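Local coordinates for protein multicopper oxidase (Arthrobacter sp. FB24, PDB 3GDC) that probably oxidises phenolic or related substrates with reduction of dioxygen to water, as a laccase-type multicopper oxidase assembled from three subunits, at residues W69-D74 against E153-R158; H91-H96 against L130-Q135; N219-H224 against F266-H271. One frame throughout, in Å; residues are numbered along the deposited sequence.

How the contacts relate
Contacts 1 and 2 belong to the first cupredoxin-like domain and reach the same sheet; residues 91-96 and 130-135 are nested in the loop that contact 1 closes, and the centres lie about 19 Å apart. Contact 3 is in the second domain; contacts 2 and 3 lie on opposite sides of the chain's centre, about 27 Å apart between centres and about 12 Å between nearest atoms. Their histidines do not share coppers within one chain: each set is completed by the other set on a neighbouring subunit, giving a trinuclear site at each interface. Contact 1 lies apart from this chemistry, its nearest atoms about 8 Å from contact 2 and about 16 Å from contact 3.

Contact 1 of 3, residues W69-D74 against E153-R158; sequences WAREGD and EPKEGR
Arg71 and Glu153 form a parallel beta bridge, with CA atoms 4.7 Å apart, in which the backbone N and O of Glu153 bond to the residues before and after Arg71. Glu153 N donates a hydrogen bond to Ala70 O at 2.9 Å, and Glu153 O accepts from Glu72 N. This alternation marks the last rung between strands 67-71 and 147-153, in the sheet of the first cupredoxin-like domain. Beyond it residues 71-74 form a type II beta turn, with Gly73 at the third position. Asp74 OD2 ties the turn back by accepting from Arg71 N, and it also pairs with Arg35 of strand 33-49.

Glu72 reaches across with CG opposite the backbone N (chi1 -175°) and the chain extended, which brings OE1 to Lys155 N at 3.0 Å. The bond is nearly straight, 174° at the hydrogen, and uses the anti lone pair of OE1. A water that donates to the same oxygen accepts from Glu156 N, so OE1 serves two successive amides, Lys155 N directly and Glu156 N through the water. Arg71 and Lys155 meet differently: Lys155 CD sits over the centre of the guanidinium face, 3.6 Å above its plane, while NZ lies 3.5 Å from Arg71 NH2. Both are donors, so this approach of like charges is no bond, and the contact rests on the aliphatic part of the lysine. On the Trp69 side, Glu153 CB touches CZ2 of the indole at 3.7 Å; the glutamate chain bends at chi2 (87°), and OE2 forms a salt bridge with Arg158 NH1 at 2.9 Å.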
# COMPACT_ATOMS: atom_id res chain seq x y z
N TRP A 69 -19.76 -19.07 -1.22
CA TRP A 69 -20.67 -17.95 -1.48
C TRP A 69 -21.88 -18.05 -0.53
O TRP A 69 -22.47 -19.12 -0.40
CB TRP A 69 -21.15 -18.00 -2.94
CG TRP A 69 -22.00 -16.82 -3.34
CD1 TRP A 69 -21.57 -15.68 -3.97
CD2 TRP A 69 -23.40 -16.65 -3.11
NE1 TRP A 69 -22.64 -14.82 -4.16
CE2 TRP A 69 -23.77 -15.39 -3.64
CE3 TRP A 69 -24.40 -17.45 -2.52
CZ2 TRP A 69 -25.08 -14.91 -3.59
CZ3 TRP A 69 -25.70 -16.97 -2.47
CH2 TRP A 69 -26.03 -15.71 -3.00
N ALA A 70 -22.21 -16.95 0.12
CA ALA A 70 -23.40 -16.90 0.98
C ALA A 70 -24.09 -15.56 0.85
O ALA A 70 -23.52 -14.61 0.30
CB ALA A 70 -23.01 -17.16 2.42
N ARG A 71 -25.33 -15.48 1.33
CA ARG A 71 -26.01 -14.20 1.44
C ARG A 71 -25.95 -13.69 2.87
O ARG A 71 -26.05 -14.47 3.83
CB ARG A 71 -27.45 -14.35 0.98
CG ARG A 71 -28.13 -13.06 0.63
CD ARG A 71 -29.55 -13.15 1.12
NE ARG A 71 -30.50 -12.56 0.19
CZ ARG A 71 -31.82 -12.69 0.32
NH1 ARG A 71 -32.32 -13.40 1.32
NH2 ARG A 71 -32.63 -12.13 -0.57
N GLU A 72 -25.79 -12.38 3.01
CA GLU A 72 -25.69 -11.72 4.31
C GLU A 72 -26.76 -12.25 5.27
O GLU A 72 -27.94 -12.28 4.93
CB GLU A 72 -25.84 -10.21 4.14
CG GLU A 72 -25.64 -9.41 5.41
CD GLU A 72 -25.94 -7.92 5.24
OE1 GLU A 72 -26.39 -7.49 4.14
OE2 GLU A 72 -25.74 -7.18 6.21
N GLY A 73 -26.33 -12.69 6.44
CA GLY A 73 -27.25 -13.19 7.46
C GLY A 73 -27.52 -14.68 7.48
O GLY A 73 -28.11 -15.17 8.45
N ASP A 74 -27.09 -15.41 6.43
CA ASP A 74 -27.23 -16.87 6.39
C ASP A 74 -26.52 -17.50 7.57
O ASP A 74 -25.52 -16.97 8.06
CB ASP A 74 -26.62 -17.48 5.10
CG ASP A 74 -27.42 -17.21 3.83
OD1 ASP A 74 -28.58 -16.70 3.87
OD2 ASP A 74 -26.87 -17.53 2.75
N GLU A 153 -22.78 -11.87 -0.13
CA GLU A 153 -23.59 -10.91 -0.87
C GLU A 153 -24.47 -10.07 0.07
O GLU A 153 -25.15 -10.63 0.94
CB GLU A 153 -24.47 -11.64 -1.88
CG GLU A 153 -25.14 -10.73 -2.92
CD GLU A 153 -24.25 -10.48 -4.13
OE1 GLU A 153 -24.59 -10.97 -5.24
OE2 GLU A 153 -23.20 -9.82 -3.99
N PRO A 154 -24.44 -8.74 -0.08
CA PRO A 154 -25.34 -7.88 0.70
C PRO A 154 -26.81 -8.23 0.46
O PRO A 154 -27.21 -8.55 -0.67
CB PRO A 154 -25.04 -6.47 0.18
CG PRO A 154 -24.29 -6.66 -1.11
CD PRO A 154 -23.53 -7.93 -0.93
N LYS A 155 -27.59 -8.19 1.53
CA LYS A 155 -29.03 -8.39 1.45
C LYS A 155 -29.65 -7.33 0.53
O LYS A 155 -30.52 -7.63 -0.29
CB LYS A 155 -29.64 -8.34 2.86
CG LYS A 155 -31.14 -8.58 2.94
CD LYS A 155 -31.51 -10.05 2.82
CE LYS A 155 -33.03 -10.26 2.94
NZ LYS A 155 -33.78 -9.81 1.73
N GLU A 156 -29.18 -6.09 0.65
CA GLU A 156 -29.71 -4.98 -0.14
C GLU A 156 -28.64 -4.00 -0.63
O GLU A 156 -27.79 -3.55 0.15
CB GLU A 156 -30.80 -4.25 0.65
CG GLU A 156 -32.21 -4.83 0.43
CD GLU A 156 -32.97 -5.13 1.73
OE1 GLU A 156 -32.40 -4.94 2.83
OE2 GLU A 156 -34.15 -5.57 1.63
N GLY A 157 -28.67 -3.70 -1.92
CA GLY A 157 -27.91 -2.57 -2.47
C GLY A 157 -26.92 -2.78 -3.60
O GLY A 157 -26.33 -1.80 -4.07
N ARG A 158 -26.72 -4.02 -4.06
CA ARG A 158 -25.73 -4.28 -5.12
C ARG A 158 -26.31 -4.69 -6.48
O ARG A 158 -26.84 -5.80 -6.64
CB ARG A 158 -24.65 -5.28 -4.65
CG ARG A 158 -23.25 -4.96 -5.18
CD ARG A 158 -22.21 -6.05 -4.86
NE ARG A 158 -21.52 -5.85 -3.58
CZ ARG A 158 -20.96 -6.84 -2.88
NH1 ARG A 158 -21.00 -8.09 -3.34
NH2 ARG A 158 -20.35 -6.58 -1.73
O HOH W 1 -27.35 -5.28 3.20

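Contact 2 of 3, residues H91-H96 against L130-Q135; sequences HFHGVH and LYHCHQ. With CU (copper (II) ion), chain E; CU (copper (II) ion), chain D; CU (copper (II) ion), chain O.
His91 lies beside His132 and His134, the side chains pointing the same way while the rings are turned steeply. The edge of His134 meets the face of His91, planes at 79° and centroids 5.2 Å apart; the edge of His91 is directed, offset, at the face of His132, planes at 65°. His91 ND1 donates to Asp101 O, and NE2 binds a copper shared with His222 of the second subunit. His93 and His132 meet rim to rim because both NE2 atoms bind one copper, at 2.0 and 2.1 Å; His132 CG, between its backbone N and carbonyl carbon (chi1 58°), brings NE2 there. ND1 of His132 donates to Cys133 O at 2.9 Å, and Leu130 CD2 covers one face of His93, 3.8 Å from the centroid.

In this cupredoxin-like domain His91 and His132 form a hydrogen-bonded antiparallel pair, with His134 just beyond strand 127-132. Within the His-Cys-His link of multicopper oxidases, Cys133 SG binds the mononuclear copper with His88 and His141. The sheet's other face carries Phe92, with Tyr131 CB over its ring. Replacing Phe92 by an alanine is likely to open a gap beneath Tyr131 CB and leave Phe121 and Phe150 without their edge-to-face partner.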
# COMPACT_ATOMS: atom_id res chain seq x y z
N HIS A 91 -9.19 -20.82 9.34
CA HIS A 91 -9.45 -19.53 9.91
C HIS A 91 -10.16 -18.65 8.88
O HIS A 91 -9.64 -18.39 7.79
CB HIS A 91 -8.13 -18.87 10.33
CG HIS A 91 -8.30 -17.44 10.70
ND1 HIS A 91 -9.03 -17.04 11.80
CD2 HIS A 91 -7.88 -16.31 10.09
CE1 HIS A 91 -9.02 -15.72 11.87
NE2 HIS A 91 -8.34 -15.25 10.84
N PHE A 92 -11.36 -18.20 9.22
CA PHE A 92 -12.13 -17.35 8.32
C PHE A 92 -11.90 -15.87 8.61
O PHE A 92 -11.76 -15.47 9.77
CB PHE A 92 -13.63 -17.66 8.44
CG PHE A 92 -14.06 -18.86 7.68
CD1 PHE A 92 -14.61 -18.73 6.40
CD2 PHE A 92 -13.92 -20.13 8.22
CE1 PHE A 92 -15.01 -19.84 5.67
CE2 PHE A 92 -14.32 -21.26 7.49
CZ PHE A 92 -14.86 -21.11 6.22
N HIS A 93 -11.89 -15.06 7.56
CA HIS A 93 -11.99 -13.62 7.69
C HIS A 93 -13.47 -13.31 7.68
O HIS A 93 -14.15 -13.52 6.68
CB HIS A 93 -11.26 -12.90 6.55
CG HIS A 93 -9.77 -12.85 6.71
ND1 HIS A 93 -9.07 -11.66 6.71
CD2 HIS A 93 -8.85 -13.83 6.89
CE1 HIS A 93 -7.78 -11.91 6.86
NE2 HIS A 93 -7.63 -13.22 6.98
N GLY A 94 -13.99 -12.88 8.81
CA GLY A 94 -15.42 -12.65 8.97
C GLY A 94 -15.69 -12.59 10.46
O GLY A 94 -14.79 -12.85 11.25
N VAL A 95 -16.91 -12.23 10.83
CA VAL A 95 -17.27 -12.12 12.25
C VAL A 95 -17.75 -13.48 12.77
O VAL A 95 -18.62 -14.11 12.16
CB VAL A 95 -18.29 -10.97 12.51
CG1 VAL A 95 -18.79 -11.00 13.96
CG2 VAL A 95 -17.65 -9.62 12.21
N HIS A 96 -17.13 -13.93 13.85
CA HIS A 96 -17.41 -15.25 14.45
C HIS A 96 -16.94 -15.26 15.90
O HIS A 96 -16.19 -14.38 16.33
CB HIS A 96 -16.74 -16.39 13.66
CG HIS A 96 -15.27 -16.17 13.41
ND1 HIS A 96 -14.77 -15.92 12.15
CD2 HIS A 96 -14.21 -16.17 14.25
CE1 HIS A 96 -13.46 -15.76 12.23
NE2 HIS A 96 -13.10 -15.90 13.49
N LEU A 130 -12.13 -14.14 2.82
CA LEU A 130 -11.26 -15.27 2.53
C LEU A 130 -11.14 -16.15 3.76
O LEU A 130 -11.60 -15.76 4.86
CB LEU A 130 -9.87 -14.80 2.06
CG LEU A 130 -8.94 -14.05 3.04
CD1 LEU A 130 -7.45 -14.31 2.68
CD2 LEU A 130 -9.22 -12.58 3.09
N TYR A 131 -10.56 -17.32 3.58
CA TYR A 131 -10.26 -18.23 4.68
C TYR A 131 -8.90 -18.87 4.38
O TYR A 131 -8.48 -18.95 3.21
CB TYR A 131 -11.37 -19.28 4.86
CG TYR A 131 -11.55 -20.21 3.67
CD1 TYR A 131 -10.82 -21.40 3.58
CD2 TYR A 131 -12.42 -19.89 2.64
CE1 TYR A 131 -10.96 -22.26 2.48
CE2 TYR A 131 -12.57 -20.73 1.51
CZ TYR A 131 -11.84 -21.92 1.46
OH TYR A 131 -11.97 -22.75 0.38
N HIS A 132 -8.20 -19.29 5.43
CA HIS A 132 -6.93 -19.99 5.26
C HIS A 132 -6.55 -20.74 6.51
O HIS A 132 -7.14 -20.52 7.58
CB HIS A 132 -5.81 -19.02 4.83
CG HIS A 132 -5.58 -17.90 5.79
ND1 HIS A 132 -4.85 -18.05 6.95
CD2 HIS A 132 -5.97 -16.60 5.76
CE1 HIS A 132 -4.81 -16.89 7.60
NE2 HIS A 132 -5.49 -16.00 6.89
N CYS A 133 -5.58 -21.63 6.41
CA CYS A 133 -5.15 -22.37 7.58
C CYS A 133 -4.40 -21.46 8.55
O CYS A 133 -3.72 -20.51 8.12
CB CYS A 133 -4.26 -23.56 7.17
SG CYS A 133 -3.66 -24.50 8.59
N HIS A 134 -4.54 -21.72 9.85
CA HIS A 134 -3.84 -20.89 10.83
C HIS A 134 -2.91 -21.70 11.76
O HIS A 134 -2.55 -21.25 12.85
CB HIS A 134 -4.84 -20.03 11.62
CG HIS A 134 -4.27 -18.73 12.09
ND1 HIS A 134 -3.28 -18.66 13.04
CD2 HIS A 134 -4.54 -17.45 11.74
CE1 HIS A 134 -2.97 -17.40 13.26
NE2 HIS A 134 -3.72 -16.64 12.48
N GLN A 135 -2.53 -22.90 11.32
CA GLN A 135 -1.56 -23.72 12.03
C GLN A 135 -0.14 -23.12 11.90
O GLN A 135 0.24 -22.59 10.84
CB GLN A 135 -1.59 -25.15 11.47
CG GLN A 135 -0.66 -26.16 12.17
CD GLN A 135 -1.15 -26.57 13.56
OE1 GLN A 135 -0.36 -27.02 14.40
NE2 GLN A 135 -2.44 -26.44 13.79
CU CU E . -5.74 -13.95 7.14
CU CU D . -2.33 -26.11 7.93
CU CU O . -3.97 -14.73 12.49

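Contact 3 of 3, residues N219-H224 against F266-H271; sequences NSFHIH and FMFHAH. With CU (copper (II) ion), chain G; CU (copper (II) ion), chain J.
The second-domain half of an intersubunit trinuclear copper site is built where residues 219-224 meet 266-271. His224 and His269 put their NE2 atoms 1.9 Å from one copper, and His271 NE2 binds another at 2.1 Å; His134 of the third subunit completes the first, His93 and His132 of that subunit the second. His222 reaches a further copper shared with His91 of the third subunit, while its ND1 bonds Asp244 O. The polar partner of His224 ND1 is Asp101 of the third subunit.

His224 and His269 touch rim to rim, their NE2 atoms 3.2 Å apart as fellow ligands, with His224 NE2 in the plane of the His269 ring. The edge of His271 addresses the face of His222, planes at 60°, while the edge of His222 is directed, offset, at the face of His269. Met267 CB sits over the centre of the His224 ring, 3.6 Å from its centroid. His269 ND1 donates to Ala270 O at 2.6 Å, nearly in the ring plane, which fixes the ring's rotation.

In this sheet of the second cupredoxin-like domain, the axes of segments 219-223 and 266-269 run antiparallel at 174°. His222 and His269 form a hydrogen-bonded pair, and His224 N bonds Met267 O. Just past strand 264-269, His271 N donates to Ser220 OG at 2.8 Å, the hydroxyl lying between its backbone N and carbonyl carbon (chi1 64°). On the other face of the sheet, that of Ile223 and Phe268, Ile223 CD1 packs on Phe268 CB at 3.7 Å.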
# COMPACT_ATOMS: atom_id res chain seq x y z
N ASN A 219 1.12 -7.10 -3.37
CA ASN A 219 0.79 -7.53 -4.72
C ASN A 219 0.04 -6.39 -5.39
O ASN A 219 -0.41 -5.46 -4.72
CB ASN A 219 -0.05 -8.82 -4.70
CG ASN A 219 0.19 -9.69 -5.93
OD1 ASN A 219 0.59 -9.21 -7.00
ND2 ASN A 219 -0.07 -11.00 -5.77
N SER A 220 -0.06 -6.43 -6.72
CA SER A 220 -0.86 -5.43 -7.42
C SER A 220 -1.60 -6.05 -8.60
O SER A 220 -1.42 -7.24 -8.91
CB SER A 220 -0.01 -4.23 -7.84
OG SER A 220 0.98 -4.60 -8.78
N PHE A 221 -2.44 -5.23 -9.22
CA PHE A 221 -3.32 -5.66 -10.30
C PHE A 221 -3.50 -4.49 -11.24
O PHE A 221 -3.92 -3.41 -10.82
CB PHE A 221 -4.70 -6.06 -9.74
CG PHE A 221 -5.70 -6.47 -10.78
CD1 PHE A 221 -5.99 -7.81 -11.00
CD2 PHE A 221 -6.40 -5.50 -11.52
CE1 PHE A 221 -6.94 -8.20 -11.96
CE2 PHE A 221 -7.34 -5.88 -12.49
CZ PHE A 221 -7.61 -7.23 -12.71
N HIS A 222 -3.22 -4.72 -12.52
CA HIS A 222 -3.41 -3.68 -13.54
C HIS A 222 -4.07 -4.28 -14.76
O HIS A 222 -3.73 -5.39 -15.15
CB HIS A 222 -2.05 -3.07 -13.94
CG HIS A 222 -2.13 -2.15 -15.12
ND1 HIS A 222 -2.91 -1.02 -15.14
CD2 HIS A 222 -1.54 -2.21 -16.34
CE1 HIS A 222 -2.80 -0.41 -16.30
NE2 HIS A 222 -1.97 -1.12 -17.05
N ILE A 223 -5.00 -3.54 -15.36
CA ILE A 223 -5.65 -3.95 -16.60
C ILE A 223 -5.34 -2.93 -17.72
O ILE A 223 -5.51 -1.72 -17.53
CB ILE A 223 -7.18 -4.11 -16.42
CG1 ILE A 223 -7.88 -4.41 -17.74
CG2 ILE A 223 -7.80 -2.87 -15.76
CD1 ILE A 223 -7.68 -5.79 -18.22
N HIS A 224 -4.88 -3.42 -18.86
CA HIS A 224 -4.59 -2.57 -20.02
C HIS A 224 -5.85 -1.98 -20.63
O HIS A 224 -6.85 -2.69 -20.80
CB HIS A 224 -3.89 -3.38 -21.12
CG HIS A 224 -2.45 -3.67 -20.84
ND1 HIS A 224 -1.53 -3.82 -21.86
CD2 HIS A 224 -1.77 -3.83 -19.68
CE1 HIS A 224 -0.34 -4.07 -21.34
NE2 HIS A 224 -0.46 -4.09 -20.02
N PHE A 266 -6.91 -7.57 -24.03
CA PHE A 266 -6.38 -6.61 -23.07
C PHE A 266 -5.65 -7.32 -21.95
O PHE A 266 -6.24 -8.11 -21.21
CB PHE A 266 -7.52 -5.73 -22.54
CG PHE A 266 -8.17 -4.90 -23.60
CD1 PHE A 266 -7.66 -3.65 -23.92
CD2 PHE A 266 -9.27 -5.39 -24.31
CE1 PHE A 266 -8.24 -2.87 -24.91
CE2 PHE A 266 -9.86 -4.62 -25.33
CZ PHE A 266 -9.35 -3.35 -25.62
N MET A 267 -4.35 -7.08 -21.86
CA MET A 267 -3.52 -7.72 -20.84
C MET A 267 -3.93 -7.29 -19.42
O MET A 267 -4.37 -6.16 -19.20
CB MET A 267 -2.05 -7.42 -21.08
CG MET A 267 -1.08 -8.30 -20.30
SD MET A 267 0.62 -7.92 -20.73
CE MET A 267 0.79 -8.87 -22.23
N PHE A 268 -3.83 -8.22 -18.48
CA PHE A 268 -3.93 -7.88 -17.07
C PHE A 268 -2.83 -8.62 -16.32
O PHE A 268 -2.48 -9.76 -16.67
CB PHE A 268 -5.33 -8.13 -16.49
CG PHE A 268 -5.70 -9.58 -16.31
CD1 PHE A 268 -5.72 -10.15 -15.04
CD2 PHE A 268 -6.05 -10.35 -17.41
CE1 PHE A 268 -6.06 -11.51 -14.88
CE2 PHE A 268 -6.39 -11.69 -17.26
CZ PHE A 268 -6.40 -12.27 -15.98
N HIS A 269 -2.23 -7.95 -15.34
CA HIS A 269 -1.08 -8.52 -14.64
C HIS A 269 -0.73 -7.70 -13.40
O HIS A 269 -1.23 -6.59 -13.22
CB HIS A 269 0.14 -8.56 -15.57
CG HIS A 269 0.49 -7.24 -16.17
ND1 HIS A 269 1.33 -6.34 -15.55
CD2 HIS A 269 0.10 -6.65 -17.33
CE1 HIS A 269 1.45 -5.26 -16.31
NE2 HIS A 269 0.71 -5.43 -17.39
N ALA A 270 0.14 -8.24 -12.57
CA ALA A 270 0.73 -7.45 -11.49
C ALA A 270 1.52 -6.30 -12.11
O ALA A 270 2.22 -6.51 -13.11
CB ALA A 270 1.64 -8.30 -10.65
N HIS A 271 1.42 -5.11 -11.54
CA HIS A 271 2.28 -4.02 -12.00
C HIS A 271 3.64 -4.08 -11.28
O HIS A 271 4.46 -3.16 -11.39
CB HIS A 271 1.61 -2.65 -11.88
CG HIS A 271 2.07 -1.68 -12.92
ND1 HIS A 271 3.39 -1.30 -13.05
CD2 HIS A 271 1.39 -1.03 -13.90
CE1 HIS A 271 3.51 -0.46 -14.06
NE2 HIS A 271 2.31 -0.27 -14.59
CU CU G . 1.14 -4.44 -18.97
CU CU J . 1.95 0.55 -16.54